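PDB 3M0G: farnesyl diphosphate synthase from Rhodobacter capsulatus, which probably condenses farnesyl diphosphate with isopentenyl diphosphate, in a magnesium-dependent reaction, to make geranylgeranyl diphosphate for carotenoids and diterpenes. Local coordinates for residues 6-9 / 10-13; 45-48 / 49-53; 177-180 / 181-185; 252-255 / 256-260; 277-280 / 281-284. All coordinates share one frame; numbering follows the deposited sequence.

Contact 1: residues 6-9 / 10-13; sequences RLKE and VQDA. Unlike the reference sequence in segment 10-13: A13 (reference Gly).
The backbone N-H groups of V10, Q11, D12 and A13 bond to the carbonyls of R6, L7, K8 and E9, four regular i to i+4 helical bonds, of which Q11 N to L7 O is 3.0 Å long with an N-H...O angle of 166°. On the exposed side of this turn K8 forms a salt bridge with D12: K8 NZ sits 3.1 Å from D12 OD1, which receives it on its syn lone pair, the side of the other oxygen. The lysine chain is bent early, at chi2 (-73°), and this brings it over the next turn, with K8 CD 3.6 Å from D12 OD2. Q11 extends along the partly exposed flank. Its CG lies against L7 O at 3.3 Å, and its OE1 stands 3.5 Å from K8 CA. The NE2 of the same amide passes 4.1 Å from L7 CG and hydrogen-bonds to K42 O, a bond that would help hold the amide in this rotation. V10 CG2 stands 4.4 Å from R6 NE, oblique to the guanidinium, whose NH1 makes its salt bridge with E51. L7 and V10 pack on F47 of helix 44-55, while A13, whose CB rests 3.4 Å from E9 O, touches M60 and M64 of helix 60-81. This is the pattern of an amphipathic helix with an i to i+4 lysine-aspartate pair facing solvent and an apolar flank facing inward, here in the N-terminal helix 3-23 of the mainly helical FPP/GGPP synthase fold.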
loop_
_atom_site.group_PDB
_atom_site.type_symbol
_atom_site.label_atom_id
_atom_site.label_comp_id
_atom_site.label_asym_id
_atom_site.label_seq_id
_atom_site.Cartn_x
_atom_site.Cartn_y
_atom_site.Cartn_z
ATOM N N ARG B 6 -13.692 27.092 6.351
ATOM C CA ARG B 6 -12.996 26.358 5.298
ATOM C C ARG B 6 -12.673 24.927 5.743
ATOM O O ARG B 6 -12.806 23.980 4.965
ATOM C CB ARG B 6 -11.723 27.103 4.870
ATOM C CG ARG B 6 -11.067 26.567 3.598
ATOM C CD ARG B 6 -11.986 26.703 2.388
ATOM N NE ARG B 6 -11.637 25.761 1.328
ATOM C CZ ARG B 6 -10.944 26.070 0.234
ATOM N NH1 ARG B 6 -10.683 25.129 -0.661
ATOM N NH2 ARG B 6 -10.494 27.302 0.036
ATOM N N LEU B 7 -12.271 24.784 7.002
ATOM C CA LEU B 7 -11.969 23.490 7.589
ATOM C C LEU B 7 -13.228 22.630 7.636
ATOM O O LEU B 7 -13.188 21.437 7.332
ATOM C CB LEU B 7 -11.401 23.688 8.997
ATOM C CG LEU B 7 -10.443 22.673 9.621
ATOM C CD1 LEU B 7 -9.599 21.921 8.585
ATOM C CD2 LEU B 7 -9.550 23.386 10.654
ATOM N N LYS B 8 -14.342 23.263 7.995
ATOM C CA LYS B 8 -15.641 22.602 8.091
ATOM C C LYS B 8 -16.164 22.178 6.715
ATOM O O LYS B 8 -16.722 21.084 6.578
ATOM C CB LYS B 8 -16.652 23.527 8.776
ATOM C CG LYS B 8 -17.465 22.881 9.892
ATOM C CD LYS B 8 -18.526 21.912 9.375
ATOM C CE LYS B 8 -19.231 21.211 10.532
ATOM N NZ LYS B 8 -19.993 20.017 10.073
ATOM N N GLU B 9 -15.979 23.041 5.709
ATOM C CA GLU B 9 -16.358 22.737 4.322
ATOM C C GLU B 9 -15.604 21.519 3.779
ATOM O O GLU B 9 -16.201 20.656 3.126
ATOM C CB GLU B 9 -16.140 23.952 3.405
ATOM C CG GLU B 9 -17.166 25.067 3.580
ATOM C CD GLU B 9 -16.816 26.352 2.820
ATOM O OE1 GLU B 9 -16.813 27.434 3.461
ATOM O OE2 GLU B 9 -16.548 26.286 1.596
ATOM N N VAL B 10 -14.298 21.456 4.066
ATOM C CA VAL B 10 -13.452 20.330 3.663
ATOM C C VAL B 10 -13.858 19.035 4.376
ATOM O O VAL B 10 -13.996 18.006 3.725
ATOM C CB VAL B 10 -11.929 20.630 3.850
ATOM C CG1 VAL B 10 -11.100 19.350 3.887
ATOM C CG2 VAL B 10 -11.417 21.551 2.738
ATOM N N GLN B 11 -14.064 19.093 5.693
ATOM C CA GLN B 11 -14.537 17.913 6.444
ATOM C C GLN B 11 -15.813 17.290 5.844
ATOM O O GLN B 11 -15.863 16.078 5.587
ATOM C CB GLN B 11 -14.757 18.252 7.921
ATOM C CG GLN B 11 -13.481 18.429 8.712
ATOM C CD GLN B 11 -13.640 19.302 9.949
ATOM O OE1 GLN B 11 -14.685 19.918 10.178
ATOM N NE2 GLN B 11 -12.597 19.364 10.745
ATOM N N ASP B 12 -16.817 18.131 5.598
ATOM C CA ASP B 12 -18.119 17.705 5.073
ATOM C C ASP B 12 -18.014 17.119 3.669
ATOM O O ASP B 12 -18.708 16.162 3.335
ATOM C CB ASP B 12 -19.086 18.892 4.994
ATOM C CG ASP B 12 -19.550 19.388 6.353
ATOM O OD1 ASP B 12 -19.468 18.664 7.364
ATOM O OD2 ASP B 12 -20.033 20.533 6.396
ATOM N N ALA B 13 -17.169 17.730 2.843
ATOM C CA ALA B 13 -16.996 17.296 1.471
ATOM C C ALA B 13 -16.260 15.966 1.465
ATOM O O ALA B 13 -16.650 15.049 0.745
ATOM C CB ALA B 13 -16.242 18.341 0.676
#

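Contact 2: residues 45-48 / 49-53; sequences RAFL and AIESA
E51 lays its CG over the centre of one face of the F47 ring, a CH-pi contact 3.4 Å from the ring centroid and 13° off its normal. The carboxylate beyond continues the stack, its plane 14° from that of the ring, with E51 CD 3.7 Å from F47 CZ. Two torsions produce this overlap: F47 holds CG anti to the backbone N, and E51 bends at chi2 (-49°), folding its chain back toward the preceding turn. E51 OE2 is paired with R6 in a salt bridge, so the buried carboxylate has a charged mate while it lies on the ring. The turn belongs to helix 44-55, an inner helix of the mainly helical polyprenyl synthase fold, flanked by helices 3-23, 60-81, 199-219 and 275-285. Were F47 replaced by an alanine, E51 CG is likely to lose its aromatic floor and a gap to open facing L7 and C280, with the carboxylate freer to turn away from R6. A different geometry holds S52, whose hydroxyl comes back to the helix backbone: S52 OG lies within 2.7 Å of L48 O and 3.0 Å of A49 O, and accepts a bond from G190 N. I50 runs beside the A46 carbonyl, its CG1 3.4 Å from A46 O, and the backbone bond from I50 N to A46 O measures 3.1 Å.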
loop_
_atom_site.group_PDB
_atom_site.type_symbol
_atom_site.label_atom_id
_atom_site.label_comp_id
_atom_site.label_asym_id
_atom_site.label_seq_id
_atom_site.Cartn_x
_atom_site.Cartn_y
_atom_site.Cartn_z
ATOM N N ARG B 45 -4.926 16.712 6.651
ATOM C CA ARG B 45 -4.167 16.349 5.466
ATOM C C ARG B 45 -4.971 16.613 4.194
ATOM O O ARG B 45 -4.482 17.253 3.256
ATOM C CB ARG B 45 -3.695 14.908 5.596
ATOM C CG ARG B 45 -2.706 14.774 6.752
ATOM C CD ARG B 45 -2.506 13.320 7.192
ATOM N NE ARG B 45 -1.698 13.248 8.409
ATOM C CZ ARG B 45 -2.170 13.453 9.645
ATOM N NH1 ARG B 45 -3.445 13.760 9.850
ATOM N NH2 ARG B 45 -1.355 13.368 10.685
ATOM N N ALA B 46 -6.221 16.154 4.198
ATOM C CA ALA B 46 -7.154 16.410 3.114
ATOM C C ALA B 46 -7.276 17.921 2.901
ATOM O O ALA B 46 -7.364 18.397 1.770
ATOM C CB ALA B 46 -8.490 15.812 3.442
ATOM N N PHE B 47 -7.223 18.676 4.001
ATOM C CA PHE B 47 -7.326 20.120 3.935
ATOM C C PHE B 47 -6.096 20.709 3.239
ATOM O O PHE B 47 -6.222 21.511 2.336
ATOM C CB PHE B 47 -7.537 20.698 5.340
ATOM C CG PHE B 47 -7.648 22.185 5.380
ATOM C CD1 PHE B 47 -8.877 22.812 5.190
ATOM C CD2 PHE B 47 -6.526 22.964 5.637
ATOM C CE1 PHE B 47 -8.986 24.201 5.241
ATOM C CE2 PHE B 47 -6.625 24.358 5.696
ATOM C CZ PHE B 47 -7.853 24.973 5.497
ATOM N N LEU B 48 -4.910 20.263 3.627
ATOM C CA LEU B 48 -3.647 20.699 3.020
ATOM C C LEU B 48 -3.498 20.387 1.526
ATOM O O LEU B 48 -2.880 21.170 0.778
ATOM C CB LEU B 48 -2.463 20.081 3.774
ATOM C CG LEU B 48 -2.126 20.609 5.174
ATOM C CD1 LEU B 48 -0.994 19.745 5.722
ATOM C CD2 LEU B 48 -1.683 22.038 5.115
ATOM N N ALA B 49 -4.083 19.276 1.098
ATOM C CA ALA B 49 -4.065 18.875 -0.298
ATOM C C ALA B 49 -4.943 19.825 -1.079
ATOM O O ALA B 49 -4.522 20.398 -2.090
ATOM C CB ALA B 49 -4.581 17.438 -0.449
ATOM N N ILE B 50 -6.168 20.001 -0.592
ATOM C CA ILE B 50 -7.141 20.875 -1.265
ATOM C C ILE B 50 -6.712 22.341 -1.276
ATOM O O ILE B 50 -7.007 23.104 -2.236
ATOM C CB ILE B 50 -8.547 20.735 -0.620
ATOM C CG1 ILE B 50 -9.144 19.363 -0.973
ATOM C CG2 ILE B 50 -9.483 21.868 -1.094
ATOM C CD1 ILE B 50 -10.286 18.874 -0.056
ATOM N N GLU B 51 -6.076 22.754 -0.180
ATOM C CA GLU B 51 -5.675 24.129 -0.027
ATOM C C GLU B 51 -4.461 24.443 -0.879
ATOM O O GLU B 51 -4.351 25.521 -1.439
ATOM C CB GLU B 51 -5.426 24.459 1.438
ATOM C CG GLU B 51 -6.676 24.371 2.317
ATOM C CD GLU B 51 -7.878 25.097 1.751
ATOM O OE1 GLU B 51 -7.884 26.355 1.730
ATOM O OE2 GLU B 51 -8.836 24.406 1.333
ATOM N N SER B 52 -3.559 23.479 -0.998
ATOM C CA SER B 52 -2.361 23.671 -1.796
ATOM C C SER B 52 -2.687 23.570 -3.277
ATOM O O SER B 52 -1.992 24.164 -4.096
ATOM C CB SER B 52 -1.272 22.669 -1.397
ATOM O OG SER B 52 -1.677 21.334 -1.640
ATOM N N ALA B 53 -3.749 22.834 -3.618
ATOM C CA ALA B 53 -4.239 22.791 -4.998
ATOM C C ALA B 53 -4.847 24.136 -5.360
ATOM O O ALA B 53 -4.554 24.692 -6.425
ATOM C CB ALA B 53 -5.263 21.672 -5.189
#

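Contact 3: residues 177-180 / 181-185; sequences GKTG and ALISF
The flat groups here are backbone peptides, met by methyls at their carbonyl oxygens: I183 CD1 comes 3.3 Å from T179 O, and A181 CB rests 3.6 Å from G177 O. T179 and I183 lie side by side and point the same way, T179 CG2 3.8 Å from I183 CD1. That threonine methyl is available because it stands anti to the threonine backbone N, with OG1 beside the N instead (chi1 -82°). Here helix 168-194, one of the long helices of the synthase fold, widens into a pi-type turn, and T179 shows the distortion in a phi of -129°. A water occupies the widened turn: it donates to G177 O at 2.9 Å and accepts from L182 N at 2.7 Å, bridging backbone groups five residues apart. Beyond the widened turn the i to i+4 bonds resume, S184 N to G180 O at 3.2 Å and F185 N to A181 O at 2.9 Å. S184 OG turns onward to Q188. L182 packs on V70, L73 and H74 of helix 60-81, while I183 and T179 share F212 of helix 199-219 and F185 meets helix 130-144.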
loop_
_atom_site.group_PDB
_atom_site.type_symbol
_atom_site.label_atom_id
_atom_site.label_comp_id
_atom_site.label_asym_id
_atom_site.label_seq_id
_atom_site.Cartn_x
_atom_site.Cartn_y
_atom_site.Cartn_z
ATOM N N GLY B 177 9.663 11.065 9.786
ATOM C CA GLY B 177 8.978 9.949 9.126
ATOM C C GLY B 177 7.548 9.715 9.591
ATOM O O GLY B 177 6.646 9.613 8.762
ATOM N N LYS B 178 7.336 9.698 10.908
ATOM C CA LYS B 178 6.097 9.173 11.516
ATOM C C LYS B 178 4.941 10.069 11.170
ATOM O O LYS B 178 3.806 9.621 10.922
ATOM C CB LYS B 178 6.210 9.117 13.035
ATOM C CG LYS B 178 4.943 8.605 13.715
ATOM C CD LYS B 178 5.118 8.359 15.200
ATOM C CE LYS B 178 4.077 7.372 15.727
ATOM N NZ LYS B 178 2.699 7.906 15.942
ATOM N N THR B 179 5.241 11.345 11.166
ATOM C CA THR B 179 4.209 12.345 11.020
ATOM C C THR B 179 4.519 13.354 9.948
ATOM O O THR B 179 3.591 13.841 9.257
ATOM C CB THR B 179 4.001 12.996 12.397
ATOM O OG1 THR B 179 3.128 12.155 13.166
ATOM C CG2 THR B 179 3.421 14.392 12.299
ATOM N N GLY B 180 5.804 13.682 9.826
ATOM C CA GLY B 180 6.266 14.763 8.988
ATOM C C GLY B 180 6.068 14.472 7.515
ATOM O O GLY B 180 5.703 15.365 6.748
ATOM N N ALA B 181 6.311 13.216 7.144
ATOM C CA ALA B 181 6.322 12.793 5.744
ATOM C C ALA B 181 4.949 12.914 5.086
ATOM O O ALA B 181 4.841 13.473 3.972
ATOM C CB ALA B 181 6.898 11.323 5.620
ATOM N N LEU B 182 3.902 12.438 5.777
ATOM C CA LEU B 182 2.523 12.405 5.208
ATOM C C LEU B 182 1.939 13.777 5.062
ATOM O O LEU B 182 1.204 14.042 4.089
ATOM C CB LEU B 182 1.553 11.568 6.065
ATOM C CG LEU B 182 0.327 10.968 5.342
ATOM C CD1 LEU B 182 0.718 10.171 4.085
ATOM C CD2 LEU B 182 -0.596 10.136 6.224
ATOM N N ILE B 183 2.228 14.643 6.034
ATOM C CA ILE B 183 1.806 16.057 5.930
ATOM C C ILE B 183 2.469 16.761 4.746
ATOM O O ILE B 183 1.847 17.650 4.108
ATOM C CB ILE B 183 2.060 16.818 7.261
ATOM C CG1 ILE B 183 0.936 16.516 8.263
ATOM C CG2 ILE B 183 2.235 18.347 7.036
ATOM C CD1 ILE B 183 1.428 16.335 9.733
ATOM N N SER B 184 3.738 16.433 4.508
ATOM C CA SER B 184 4.485 16.987 3.381
ATOM C C SER B 184 3.920 16.496 2.048
ATOM O O SER B 184 3.806 17.273 1.077
ATOM C CB SER B 184 5.976 16.649 3.472
ATOM O OG SER B 184 6.670 17.242 2.368
ATOM N N PHE B 185 3.550 15.214 1.995
ATOM C CA PHE B 185 2.821 14.763 0.821
ATOM C C PHE B 185 1.595 15.635 0.585
ATOM O O PHE B 185 1.437 16.139 -0.516
ATOM C CB PHE B 185 2.379 13.311 0.874
ATOM C CG PHE B 185 1.432 12.949 -0.242
ATOM C CD1 PHE B 185 1.927 12.681 -1.531
ATOM C CD2 PHE B 185 0.055 12.914 -0.033
ATOM C CE1 PHE B 185 1.059 12.351 -2.596
ATOM C CE2 PHE B 185 -0.811 12.571 -1.084
ATOM C CZ PHE B 185 -0.300 12.289 -2.371
HETATM O O HOH W 1 4.181 10.808 7.879
#

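Contact 4: residues 252-255 / 256-260; sequences AKSR and AADLV. Unlike the reference sequence in segment 252-255: S254 (reference Ala).
L259 places its CD2 over one face of the R255 guanidinium, 3.8 Å above the plane and offset toward the rim, so that this methyl lies 4.0 Å from both NH1 and NH2. The other branch touches the arginine shaft, L259 CD1 being 4.1 Å from R255 CG. The overlap follows from a fold in the arginine: CG is anti to the backbone N (chi1 -170°), and a bend at chi2 (72°) carries the rest of the chain forward along the helix over the leucine. D258 is of opposite charge, yet its OD2 stays 5.3 Å from R255 NH1, too far for a salt bridge; any attraction is likely to be long-range and weakened by solvent. The D258 CG merely rests 3.5 Å from S254 O, a packing distance. Behind the side chains the helical backbone sets the spacing, L259 N bonding to R255 O at 3.0 Å and A256 N to A252 O at 2.9 Å. R255 and D258 occupy the outer, exposed flank of helix 249-265. The inner flank is apolar: A252 and L259 pack on I214 of helix 199-219, and A256 and V260 on I285 of helix 275-285.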
loop_
_atom_site.group_PDB
_atom_site.type_symbol
_atom_site.label_atom_id
_atom_site.label_comp_id
_atom_site.label_asym_id
_atom_site.label_seq_id
_atom_site.Cartn_x
_atom_site.Cartn_y
_atom_site.Cartn_z
ATOM N N ALA B 252 9.310 24.059 24.500
ATOM C CA ALA B 252 8.550 23.394 23.427
ATOM C C ALA B 252 7.630 24.387 22.755
ATOM O O ALA B 252 7.541 24.413 21.518
ATOM C CB ALA B 252 7.752 22.236 23.947
ATOM N N LYS B 253 6.961 25.200 23.571
ATOM C CA LYS B 253 6.014 26.215 23.082
ATOM C C LYS B 253 6.712 27.232 22.196
ATOM O O LYS B 253 6.190 27.639 21.151
ATOM C CB LYS B 253 5.365 26.943 24.261
ATOM C CG LYS B 253 4.333 26.122 25.023
ATOM C CD LYS B 253 3.898 26.817 26.313
ATOM C CE LYS B 253 2.734 26.053 26.945
ATOM N NZ LYS B 253 2.144 26.754 28.125
ATOM N N SER B 254 7.898 27.644 22.621
ATOM C CA SER B 254 8.669 28.617 21.862
ATOM C C SER B 254 9.149 28.018 20.539
ATOM O O SER B 254 9.099 28.684 19.534
ATOM C CB SER B 254 9.845 29.145 22.697
ATOM O OG SER B 254 10.664 30.030 21.956
ATOM N N ARG B 255 9.606 26.762 20.552
ATOM C CA ARG B 255 10.040 26.077 19.328
ATOM C C ARG B 255 8.885 25.951 18.323
ATOM O O ARG B 255 9.047 26.236 17.138
ATOM C CB ARG B 255 10.624 24.693 19.661
ATOM C CG ARG B 255 11.328 23.963 18.493
ATOM C CD ARG B 255 12.669 24.633 18.153
ATOM N NE ARG B 255 13.348 23.977 17.038
ATOM C CZ ARG B 255 13.730 24.572 15.912
ATOM N NH1 ARG B 255 13.498 25.869 15.711
ATOM N NH2 ARG B 255 14.351 23.858 14.981
ATOM N N ALA B 256 7.719 25.547 18.823
ATOM C CA ALA B 256 6.540 25.362 17.988
ATOM C C ALA B 256 6.149 26.662 17.286
ATOM O O ALA B 256 5.772 26.641 16.110
ATOM C CB ALA B 256 5.378 24.813 18.822
ATOM N N ALA B 257 6.273 27.786 17.981
ATOM C CA ALA B 257 5.884 29.081 17.403
ATOM C C ALA B 257 6.927 29.557 16.383
ATOM O O ALA B 257 6.573 30.100 15.356
ATOM C CB ALA B 257 5.679 30.123 18.499
ATOM N N ASP B 258 8.209 29.327 16.671
ATOM C CA ASP B 258 9.278 29.640 15.713
ATOM C C ASP B 258 9.173 28.820 14.409
ATOM O O ASP B 258 9.486 29.327 13.338
ATOM C CB ASP B 258 10.655 29.441 16.350
ATOM C CG ASP B 258 11.031 30.556 17.336
ATOM O OD1 ASP B 258 10.185 31.433 17.654
ATOM O OD2 ASP B 258 12.194 30.551 17.804
ATOM N N LEU B 259 8.756 27.557 14.510
ATOM C CA LEU B 259 8.593 26.698 13.323
ATOM C C LEU B 259 7.383 27.108 12.482
ATOM O O LEU B 259 7.424 27.037 11.263
ATOM C CB LEU B 259 8.527 25.222 13.704
ATOM C CG LEU B 259 9.808 24.564 14.208
ATOM C CD1 LEU B 259 9.444 23.277 14.887
ATOM C CD2 LEU B 259 10.839 24.338 13.080
ATOM N N VAL B 260 6.319 27.557 13.140
ATOM C CA VAL B 260 5.149 28.107 12.447
ATOM C C VAL B 260 5.510 29.389 11.677
ATOM O O VAL B 260 4.998 29.623 10.584
ATOM C CB VAL B 260 3.965 28.320 13.414
ATOM C CG1 VAL B 260 2.880 29.221 12.815
ATOM C CG2 VAL B 260 3.377 26.965 13.817
#

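Contact 5: residues 277-280 / 281-284; sequences LRAC and ARYV
Helix 275-285, the last helix of the modelled chain, folds R282 back over its own preceding turn. The guanidinium lies with one face above A279 CA, 3.6 Å from its plane and offset toward the rim, while R282 NH2 touches A279 CB at 3.7 Å and R282 NH1 touches R278 CB at 3.7 Å. A bend at chi3 (-65°) returns the group along the helix in this way. R278 O lies over the same guanidinium, 3.4 Å from R282 NH1, but the angle is too poor for a hydrogen bond. The polar end of R282 is instead satisfied by E264, whose OE2 forms a salt bridge with NH1, and R278 NH2 bonds to the backbone carbonyl of the same glutamate. Both arginines thereby tie this helix to helix 249-265, the preceding helix of the mainly helical synthase fold. Replacing R282 by a glutamine is likely to leave the E264 carboxylate without its charged mate and the backbone at R278 and A279 less covered. On another flank, Y283 turns its ring edge to C280 O, which lies in the ring plane 3.7 Å from Y283 CD1. C280 SG makes a looser apolar contact with the same ring carbon at 4.4 Å. Y283 then leads away from the turn to L3 and L7 of helix 3-23, and C280 faces L3, L44 and Y204. The backbone bond from Y283 N to A279 O is 2.8 Å long; L277 O receives A281 N at 3.2 Å and also bonds to the hydroxyl of Y204.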
loop_
_atom_site.group_PDB
_atom_site.type_symbol
_atom_site.label_atom_id
_atom_site.label_comp_id
_atom_site.label_asym_id
_atom_site.label_seq_id
_atom_site.Cartn_x
_atom_site.Cartn_y
_atom_site.Cartn_z
ATOM N N LEU B 277 -3.203 28.900 4.165
ATOM C CA LEU B 277 -2.168 27.979 4.672
ATOM C C LEU B 277 -1.359 28.521 5.854
ATOM O O LEU B 277 -0.940 27.748 6.722
ATOM C CB LEU B 277 -1.224 27.531 3.557
ATOM C CG LEU B 277 -1.743 26.539 2.513
ATOM C CD1 LEU B 277 -0.635 26.114 1.575
ATOM C CD2 LEU B 277 -2.343 25.334 3.176
ATOM N N ARG B 278 -1.092 29.824 5.864
ATOM C CA ARG B 278 -0.453 30.467 7.010
ATOM C C ARG B 278 -1.331 30.337 8.260
ATOM O O ARG B 278 -0.831 30.032 9.328
ATOM C CB ARG B 278 -0.091 31.935 6.707
ATOM C CG ARG B 278 1.078 32.067 5.715
ATOM C CD ARG B 278 1.395 33.517 5.307
ATOM N NE ARG B 278 2.796 33.623 4.892
ATOM C CZ ARG B 278 3.311 34.598 4.149
ATOM N NH1 ARG B 278 2.546 35.587 3.704
ATOM N NH2 ARG B 278 4.602 34.573 3.840
ATOM N N ALA B 279 -2.638 30.517 8.108
ATOM C CA ALA B 279 -3.574 30.376 9.241
ATOM C C ALA B 279 -3.636 28.935 9.762
ATOM O O ALA B 279 -3.703 28.704 10.978
ATOM C CB ALA B 279 -4.974 30.906 8.864
ATOM N N CYS B 280 -3.565 27.967 8.844
ATOM C CA CYS B 280 -3.573 26.566 9.232
ATOM C C CYS B 280 -2.364 26.216 10.105
ATOM O O CYS B 280 -2.501 25.477 11.076
ATOM C CB CYS B 280 -3.613 25.655 8.007
ATOM S SG CYS B 280 -3.690 23.904 8.434
ATOM N N ALA B 281 -1.192 26.742 9.754
ATOM C CA ALA B 281 0.031 26.479 10.520
ATOM C C ALA B 281 -0.104 27.019 11.940
ATOM O O ALA B 281 0.340 26.398 12.906
ATOM C CB ALA B 281 1.241 27.089 9.830
ATOM N N ARG B 282 -0.718 28.186 12.054
ATOM C CA ARG B 282 -0.945 28.838 13.336
ATOM C C ARG B 282 -1.971 28.049 14.152
ATOM O O ARG B 282 -1.815 27.874 15.360
ATOM C CB ARG B 282 -1.441 30.276 13.112
ATOM C CG ARG B 282 -0.404 31.185 12.514
ATOM C CD ARG B 282 -0.730 32.631 12.762
ATOM N NE ARG B 282 -1.949 33.060 12.086
ATOM C CZ ARG B 282 -2.033 33.409 10.805
ATOM N NH1 ARG B 282 -0.958 33.353 10.021
ATOM N NH2 ARG B 282 -3.204 33.810 10.304
ATOM N N TYR B 283 -3.012 27.572 13.474
ATOM C CA TYR B 283 -4.026 26.712 14.085
ATOM C C TYR B 283 -3.421 25.429 14.681
ATOM O O TYR B 283 -3.830 25.002 15.764
ATOM C CB TYR B 283 -5.120 26.403 13.058
ATOM C CG TYR B 283 -5.894 25.106 13.233
ATOM C CD1 TYR B 283 -5.601 23.991 12.448
ATOM C CD2 TYR B 283 -6.944 25.010 14.144
ATOM C CE1 TYR B 283 -6.316 22.803 12.584
ATOM C CE2 TYR B 283 -7.670 23.827 14.292
ATOM C CZ TYR B 283 -7.351 22.729 13.508
ATOM O OH TYR B 283 -8.064 21.549 13.645
ATOM N N VAL B 284 -2.446 24.829 13.992
ATOM C CA VAL B 284 -1.835 23.588 14.495
ATOM C C VAL B 284 -1.324 23.750 15.932
ATOM O O VAL B 284 -1.402 22.811 16.720
ATOM C CB VAL B 284 -0.716 23.009 13.565
ATOM C CG1 VAL B 284 0.579 23.805 13.668
ATOM C CG2 VAL B 284 -0.437 21.570 13.924
#

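How the contacts relate
From the N terminus the five contacts run in series, each within one helix, so none closes a long loop and none nests in or crosses another. Contacts 2 and 5 each touch three others. Contact 2 meets contact 1 through the R6-E51 salt bridge and L7 packing on F47, contact 3 through L48 on I183 and R45 on L182, and contact 5 through L48 and E51 on L277. Contact 5 also meets contact 1, where L7 lies on Y283, and contact 4, where V260 packs on A281 and V284. Contacts 3 and 5 do not touch, their nearest atoms about 7 Å apart. Together they join helices 3-23, 44-55, 168-194, 249-265 and 275-285.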